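Local coordinates for protein carboxylesterase YbfK (PDB 4CCY) that hydrolyses carboxylic esters to an alcohol and a carboxylate, as a cytoplasmic carboxylesterase of the alpha/beta hydrolase superfamily, at residues A[69-74]-A[191-196]; A[184-189]-A[272-277]. All coordinates share one frame; numbering follows the deposited sequence.

Contact 1. Residues A[69-74]-A[191-196]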
loop_
_atom_site.group_PDB
_atom_site.type_symbol
_atom_site.label_atom_id
_atom_site.label_comp_id
_atom_site.label_asym_id
_atom_site.label_seq_id
_atom_site.Cartn_x
_atom_site.Cartn_y
_atom_site.Cartn_z
ATOM N N MET A 69 8.040 -0.822 5.021
ATOM C CA MET A 69 7.213 -1.923 5.552
ATOM C C MET A 69 7.353 -3.249 4.791
ATOM O O MET A 69 6.968 -4.301 5.305
ATOM C CB MET A 69 5.734 -1.518 5.636
ATOM C CG MET A 69 5.078 -1.246 4.284
ATOM S SD MET A 69 3.290 -1.425 4.379
ATOM C CE MET A 69 3.137 -3.209 4.230
ATOM N N TRP A 70 7.916 -3.208 3.588
ATOM C CA TRP A 70 8.145 -4.434 2.821
ATOM C C TRP A 70 9.354 -5.264 3.217
ATOM O O TRP A 70 9.627 -6.282 2.577
ATOM C CB TRP A 70 8.181 -4.145 1.312
ATOM C CG TRP A 70 6.921 -3.486 0.815
ATOM C CD1 TRP A 70 6.776 -2.192 0.316
ATOM C CD2 TRP A 70 5.568 -4.059 0.785
ATOM N NE1 TRP A 70 5.471 -1.943 -0.023
ATOM C CE2 TRP A 70 4.695 -3.021 0.233
ATOM C CE3 TRP A 70 5.014 -5.297 1.136
ATOM C CZ2 TRP A 70 3.332 -3.227 0.050
ATOM C CZ3 TRP A 70 3.640 -5.489 0.963
ATOM C CH2 TRP A 70 2.819 -4.482 0.427
ATOM N N TYR A 71 10.082 -4.879 4.266
ATOM C CA TYR A 71 11.290 -5.653 4.654
ATOM C C TYR A 71 11.071 -7.178 4.840
ATOM O O TYR A 71 11.933 -7.952 4.456
ATOM C CB TYR A 71 12.044 -5.035 5.857
ATOM C CG TYR A 71 11.340 -5.219 7.174
ATOM C CD1 TYR A 71 11.542 -6.374 7.950
ATOM C CD2 TYR A 71 10.442 -4.266 7.638
ATOM C CE1 TYR A 71 10.861 -6.559 9.147
ATOM C CE2 TYR A 71 9.758 -4.448 8.838
ATOM C CZ TYR A 71 9.974 -5.586 9.585
ATOM O OH TYR A 71 9.291 -5.757 10.775
ATOM N N PRO A 72 9.926 -7.619 5.411
ATOM C CA PRO A 72 9.859 -9.083 5.599
ATOM C C PRO A 72 9.287 -9.841 4.393
ATOM O O PRO A 72 9.141 -11.057 4.437
ATOM C CB PRO A 72 8.924 -9.226 6.800
ATOM C CG PRO A 72 8.023 -8.040 6.711
ATOM C CD PRO A 72 8.746 -6.945 5.990
ATOM N N ASN A 73 8.953 -9.120 3.330
ATOM C CA ASN A 73 8.428 -9.737 2.121
ATOM C C ASN A 73 9.389 -9.616 0.939
ATOM O O ASN A 73 9.322 -10.400 -0.010
ATOM C CB ASN A 73 7.094 -9.098 1.772
ATOM C CG ASN A 73 6.250 -8.836 2.996
ATOM O OD1 ASN A 73 6.187 -7.707 3.461
ATOM N ND2 ASN A 73 5.634 -9.886 3.553
ATOM N N ILE A 74 10.291 -8.637 1.011
ATOM C CA ILE A 74 11.063 -8.250 -0.166
ATOM C C ILE A 74 12.044 -9.313 -0.671
ATOM O O ILE A 74 12.214 -9.465 -1.882
ATOM C CB ILE A 74 11.696 -6.834 -0.033
ATOM C CG1 ILE A 74 12.066 -6.276 -1.410
ATOM C CG2 ILE A 74 12.849 -6.799 0.952
ATOM C CD1 ILE A 74 10.836 -5.859 -2.195
ATOM N N ASP A 191 3.014 -6.548 17.616
ATOM C CA ASP A 191 3.776 -5.314 17.806
ATOM C C ASP A 191 4.630 -5.097 16.577
ATOM O O ASP A 191 5.291 -6.023 16.110
ATOM C CB ASP A 191 4.723 -5.405 19.007
ATOM C CG ASP A 191 4.000 -5.575 20.323
ATOM O OD1 ASP A 191 2.994 -4.880 20.559
ATOM O OD2 ASP A 191 4.465 -6.397 21.137
ATOM N N LEU A 192 4.637 -3.868 16.072
ATOM C CA LEU A 192 5.551 -3.499 15.005
ATOM C C LEU A 192 6.980 -3.684 15.491
ATOM O O LEU A 192 7.233 -3.620 16.696
ATOM C CB LEU A 192 5.349 -2.042 14.631
ATOM C CG LEU A 192 4.028 -1.703 13.951
ATOM C CD1 LEU A 192 3.914 -0.194 13.764
ATOM C CD2 LEU A 192 3.919 -2.447 12.621
ATOM N N HIS A 193 7.904 -3.915 14.555
ATOM C CA HIS A 193 9.319 -3.781 14.871
ATOM C C HIS A 193 9.526 -2.385 15.433
ATOM O O HIS A 193 8.920 -1.439 14.963
ATOM C CB HIS A 193 10.180 -3.988 13.637
ATOM C CG HIS A 193 11.657 -4.054 13.939
ATOM N ND1 HIS A 193 12.378 -2.970 14.302
ATOM C CD2 HIS A 193 12.543 -5.130 13.935
ATOM C CE1 HIS A 193 13.651 -3.334 14.521
ATOM N NE2 HIS A 193 13.754 -4.654 14.295
ATOM N N PRO A 194 10.370 -2.241 16.470
ATOM C CA PRO A 194 10.598 -0.902 17.048
ATOM C C PRO A 194 10.997 0.202 16.041
ATOM O O PRO A 194 10.640 1.370 16.233
ATOM C CB PRO A 194 11.718 -1.151 18.052
ATOM C CG PRO A 194 11.514 -2.561 18.473
ATOM C CD PRO A 194 10.978 -3.305 17.285
ATOM N N LEU A 195 11.732 -0.159 14.991
ATOM C CA LEU A 195 12.143 0.822 13.991
ATOM C C LEU A 195 10.941 1.379 13.248
ATOM O O LEU A 195 10.847 2.591 13.048
ATOM C CB LEU A 195 13.182 0.244 13.028
ATOM C CG LEU A 195 14.561 -0.045 13.650
ATOM C CD1 LEU A 195 15.491 -0.687 12.633
ATOM C CD2 LEU A 195 15.188 1.212 14.245
ATOM N N LEU A 196 10.004 0.506 12.873
ATOM C CA LEU A 196 8.787 0.943 12.188
ATOM C C LEU A 196 7.860 1.756 13.084
ATOM O O LEU A 196 7.295 2.752 12.638
ATOM C CB LEU A 196 8.023 -0.225 11.551
ATOM C CG LEU A 196 8.066 -0.313 10.024
ATOM C CD1 LEU A 196 7.141 -1.417 9.525
ATOM C CD2 LEU A 196 7.695 1.020 9.371
HETATM O O HOH W 1 7.149 -4.415 11.828
#

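Contact 2. Residues A[184-189]-A[272-277]. With NA (sodium ion), chain D.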
loop_
_atom_site.group_PDB
_atom_site.type_symbol
_atom_site.label_atom_id
_atom_site.label_comp_id
_atom_site.label_asym_id
_atom_site.label_seq_id
_atom_site.Cartn_x
_atom_site.Cartn_y
_atom_site.Cartn_z
ATOM N N TRP A 184 -4.258 0.412 17.992
ATOM C CA TRP A 184 -5.548 -0.012 17.500
ATOM C C TRP A 184 -5.427 -0.852 16.259
ATOM O O TRP A 184 -6.051 -1.899 16.159
ATOM C CB TRP A 184 -6.383 1.236 17.235
ATOM C CG TRP A 184 -7.599 1.026 16.381
ATOM C CD1 TRP A 184 -8.779 0.359 16.718
ATOM C CD2 TRP A 184 -7.806 1.517 15.009
ATOM N NE1 TRP A 184 -9.666 0.384 15.668
ATOM C CE2 TRP A 184 -9.148 1.072 14.615
ATOM C CE3 TRP A 184 -7.035 2.256 14.095
ATOM C CZ2 TRP A 184 -9.678 1.365 13.362
ATOM C CZ3 TRP A 184 -7.588 2.548 12.848
ATOM C CH2 TRP A 184 -8.869 2.104 12.485
ATOM N N ILE A 185 -4.615 -0.398 15.307
ATOM C CA ILE A 185 -4.485 -1.071 14.014
ATOM C C ILE A 185 -3.725 -2.410 14.103
ATOM O O ILE A 185 -4.064 -3.367 13.405
ATOM C CB ILE A 185 -3.881 -0.124 12.941
ATOM C CG1 ILE A 185 -4.286 -0.558 11.535
ATOM C CG2 ILE A 185 -2.366 -0.009 13.064
ATOM C CD1 ILE A 185 -5.720 -0.230 11.199
ATOM N N THR A 186 -2.716 -2.475 14.972
ATOM C CA THR A 186 -1.942 -3.707 15.148
ATOM C C THR A 186 -2.756 -4.789 15.832
ATOM O O THR A 186 -2.655 -5.953 15.461
ATOM C CB THR A 186 -0.632 -3.505 15.942
ATOM O OG1 THR A 186 -0.913 -2.912 17.223
ATOM C CG2 THR A 186 0.366 -2.663 15.157
ATOM N N GLY A 187 -3.563 -4.398 16.818
ATOM C CA GLY A 187 -4.308 -5.345 17.644
ATOM C C GLY A 187 -3.450 -5.850 18.789
ATOM O O GLY A 187 -2.254 -5.546 18.867
ATOM N N ASP A 188 -4.049 -6.629 19.680
ATOM C CA ASP A 188 -3.353 -7.059 20.889
ATOM C C ASP A 188 -2.329 -8.173 20.671
ATOM O O ASP A 188 -1.569 -8.492 21.577
ATOM C CB ASP A 188 -4.364 -7.441 21.976
ATOM C CG ASP A 188 -5.064 -6.228 22.551
ATOM O OD1 ASP A 188 -4.408 -5.168 22.645
ATOM O OD2 ASP A 188 -6.265 -6.316 22.893
ATOM N N SER A 189 -2.296 -8.735 19.466
ATOM C CA SER A 189 -1.422 -9.870 19.161
ATOM C C SER A 189 -0.150 -9.509 18.401
ATOM O O SER A 189 0.742 -10.342 18.263
ATOM C CB SER A 189 -2.184 -10.936 18.373
ATOM O OG SER A 189 -3.252 -11.460 19.139
ATOM N N GLY A 272 -4.514 -9.374 11.769
ATOM C CA GLY A 272 -5.398 -8.223 11.606
ATOM C C GLY A 272 -5.174 -7.521 10.281
ATOM O O GLY A 272 -4.950 -8.163 9.247
ATOM N N HIS A 273 -5.234 -6.193 10.329
ATOM C CA HIS A 273 -5.016 -5.316 9.180
ATOM C C HIS A 273 -3.662 -5.476 8.542
ATOM O O HIS A 273 -3.548 -5.496 7.307
ATOM C CB HIS A 273 -5.185 -3.860 9.622
ATOM C CG HIS A 273 -5.219 -2.868 8.479
ATOM N ND1 HIS A 273 -6.210 -2.850 7.568
ATOM C CD2 HIS A 273 -4.336 -1.836 8.125
ATOM C CE1 HIS A 273 -5.980 -1.863 6.668
ATOM N NE2 HIS A 273 -4.837 -1.245 7.008
ATOM N N LEU A 274 -2.621 -5.588 9.373
ATOM C CA LEU A 274 -1.238 -5.534 8.900
ATOM C C LEU A 274 -0.722 -6.906 8.458
ATOM O O LEU A 274 0.319 -7.384 8.915
ATOM C CB LEU A 274 -0.341 -4.914 9.975
ATOM C CG LEU A 274 -0.677 -3.473 10.375
ATOM C CD1 LEU A 274 0.304 -2.996 11.426
ATOM C CD2 LEU A 274 -0.700 -2.518 9.177
ATOM N N LEU A 275 -1.453 -7.504 7.523
ATOM C CA LEU A 275 -1.302 -8.910 7.168
ATOM C C LEU A 275 0.077 -9.277 6.614
ATOM O O LEU A 275 0.603 -10.352 6.930
ATOM C CB LEU A 275 -2.425 -9.325 6.202
ATOM C CG LEU A 275 -2.588 -10.755 5.670
ATOM C CD1 LEU A 275 -2.353 -11.820 6.742
ATOM C CD2 LEU A 275 -3.980 -10.908 5.048
ATOM N N SER A 276 0.666 -8.408 5.801
ATOM C CA SER A 276 1.979 -8.711 5.232
ATOM C C SER A 276 3.083 -8.664 6.296
ATOM O O SER A 276 4.137 -9.293 6.129
ATOM C CB SER A 276 2.306 -7.774 4.073
ATOM O OG SER A 276 2.290 -6.429 4.511
ATOM N N LEU A 277 2.841 -7.918 7.378
ATOM C CA LEU A 277 3.796 -7.811 8.481
ATOM C C LEU A 277 3.597 -8.894 9.543
ATOM O O LEU A 277 4.572 -9.385 10.122
ATOM C CB LEU A 277 3.742 -6.422 9.132
ATOM C CG LEU A 277 4.366 -5.236 8.378
ATOM C CD1 LEU A 277 3.824 -3.926 8.926
ATOM C CD2 LEU A 277 5.896 -5.257 8.417
HETATM NA NA NA D . -0.326 -4.189 19.233
HETATM O O HOH W 2 -6.470 -4.849 12.458
HETATM O O HOH W 3 -2.523 -6.039 12.170
HETATM O O HOH W 4 -1.939 -3.112 20.294
HETATM O O HOH W 5 1.496 -2.715 19.382
HETATM O O HOH W 6 0.459 -5.601 20.849
#

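Contact 1. Residues A[69-74]-A[191-196]
M69 and L196 are the closest backbone neighbours of the two segments, their CA atoms 7.4 Å apart, where the 3-10 turn leading into helix 71-80 meets the first residues of helix 194-205. No direct hydrogen bond crosses here; a leucine methyl, a tyrosine hydroxyl and a water make the junction. L196 points its CB toward 69-74 and touches with CD1, which lies 4.0 Å from M69 CA and rests on the root of the methionine, not on its thioether. Beyond CB the methionine turns from L196, bending at chi3 (-82°), and sets its CE over one face of the W70 ring, toward its rim. The same leucine CD1 also meets the edge of the Y71 ring near its plane, 4.1 Å from CE2, and is thus shared by methionine and tyrosine. The CG of Y71 sits between its backbone N and carbonyl carbon (chi1 73°), and with CB already facing 191-196 the ring extends across to it. There its OH comes within 3.5 Å of H193 CB and holds a water, in the plane of the ring, at 2.7 Å. That water accepts from the backbone N of H193 at 2.9 Å, tying the hydroxyl to the loop just before the helix. The imidazole itself is occupied within its own segment: as N-cap, H193 takes the N-H of L195 on ND1 at 3.0 Å, nearly straight (168°) and almost in the ring plane. The contact joins the core domain to the helices inserted between strands 146-152 and 236-241, where alpha/beta hydrolases commonly carry their cap. Its chemistry is mixed and sparing: one leucine methyl supplies most of the apolar contact, a single water the polar link, and the ND1 acceptor is consistent with a neutral H193 protonated at NE2.

Contact 2. Residues A[184-189]-A[272-277]
I185 and H273 form the main apolar meeting of the two segments. The isoleucine lies obliquely against the imidazole, CG1 being 3.6 Å from CD2 of H273, and its CD1 reaches the same ring carbon and CG. Because CG1 stands opposite the backbone N (chi1 -155°), the long branch is brought to the histidine, while CG2 lies near L274. T186 adds a methyl-to-methyl touch, its CG2 3.7 Å from L274 CD1. Cutting I185 back to an alanine is likely to open a gap against CD2 of the imidazole, leaving that side of the ring less supported.

Water carries the polar link. One molecule bridges I185 O, to which it donates at 3.0 Å, and H273 N, from which it accepts. A second accepts at 2.8 Å from the N of L274, the centre of an inverse gamma turn, and sits 3.3 Å from T186 O, a long and less certain approach.

On the other branch of T186, OG1 binds a sodium ion at 2.5 Å; the same hydroxyl is hydrogen-bonded to I182 O. G187, which leaves the helix with positive phi, supplies its carbonyl O at 2.4 Å from the sodium; Y190 O and three waters complete six ligands.

The H273 ring is hydrogen-bonded through ND1 to E244 and through NE2 to S129, the probable charge relay. M246 touches both I185 and H273, and the H273 carbonyl is held by S153 after strand 146-152. The contact thus sets the end of helix 175-186 against the histidine loop that runs from strand 264-268 to helix 275-278.

In the fold
Contacts 1 and 2, with centres about 12 Å apart, meet along helix 275-278, and their segments alternate in the chain. N73 ND2 lies 3.0 Å from S276 O, a probable hydrogen bond between them, and M69 O packs on L277 CD2 at 3.4 Å. On the side of the inserted helices, L192 CD2 touches L274 CD1 at 3.8 Å, so the loop between helices 175-186 and 194-205 also reaches the histidine loop. Contact 2 holds the presumed catalytic H273 itself. Contact 1 lies farther from the active site: the M69 side chain is about 7 Å from that of S129 and about 9 Å from that of H273. Both contacts thus join helices of the probable cap region to the part of the core that carries the presumed triad.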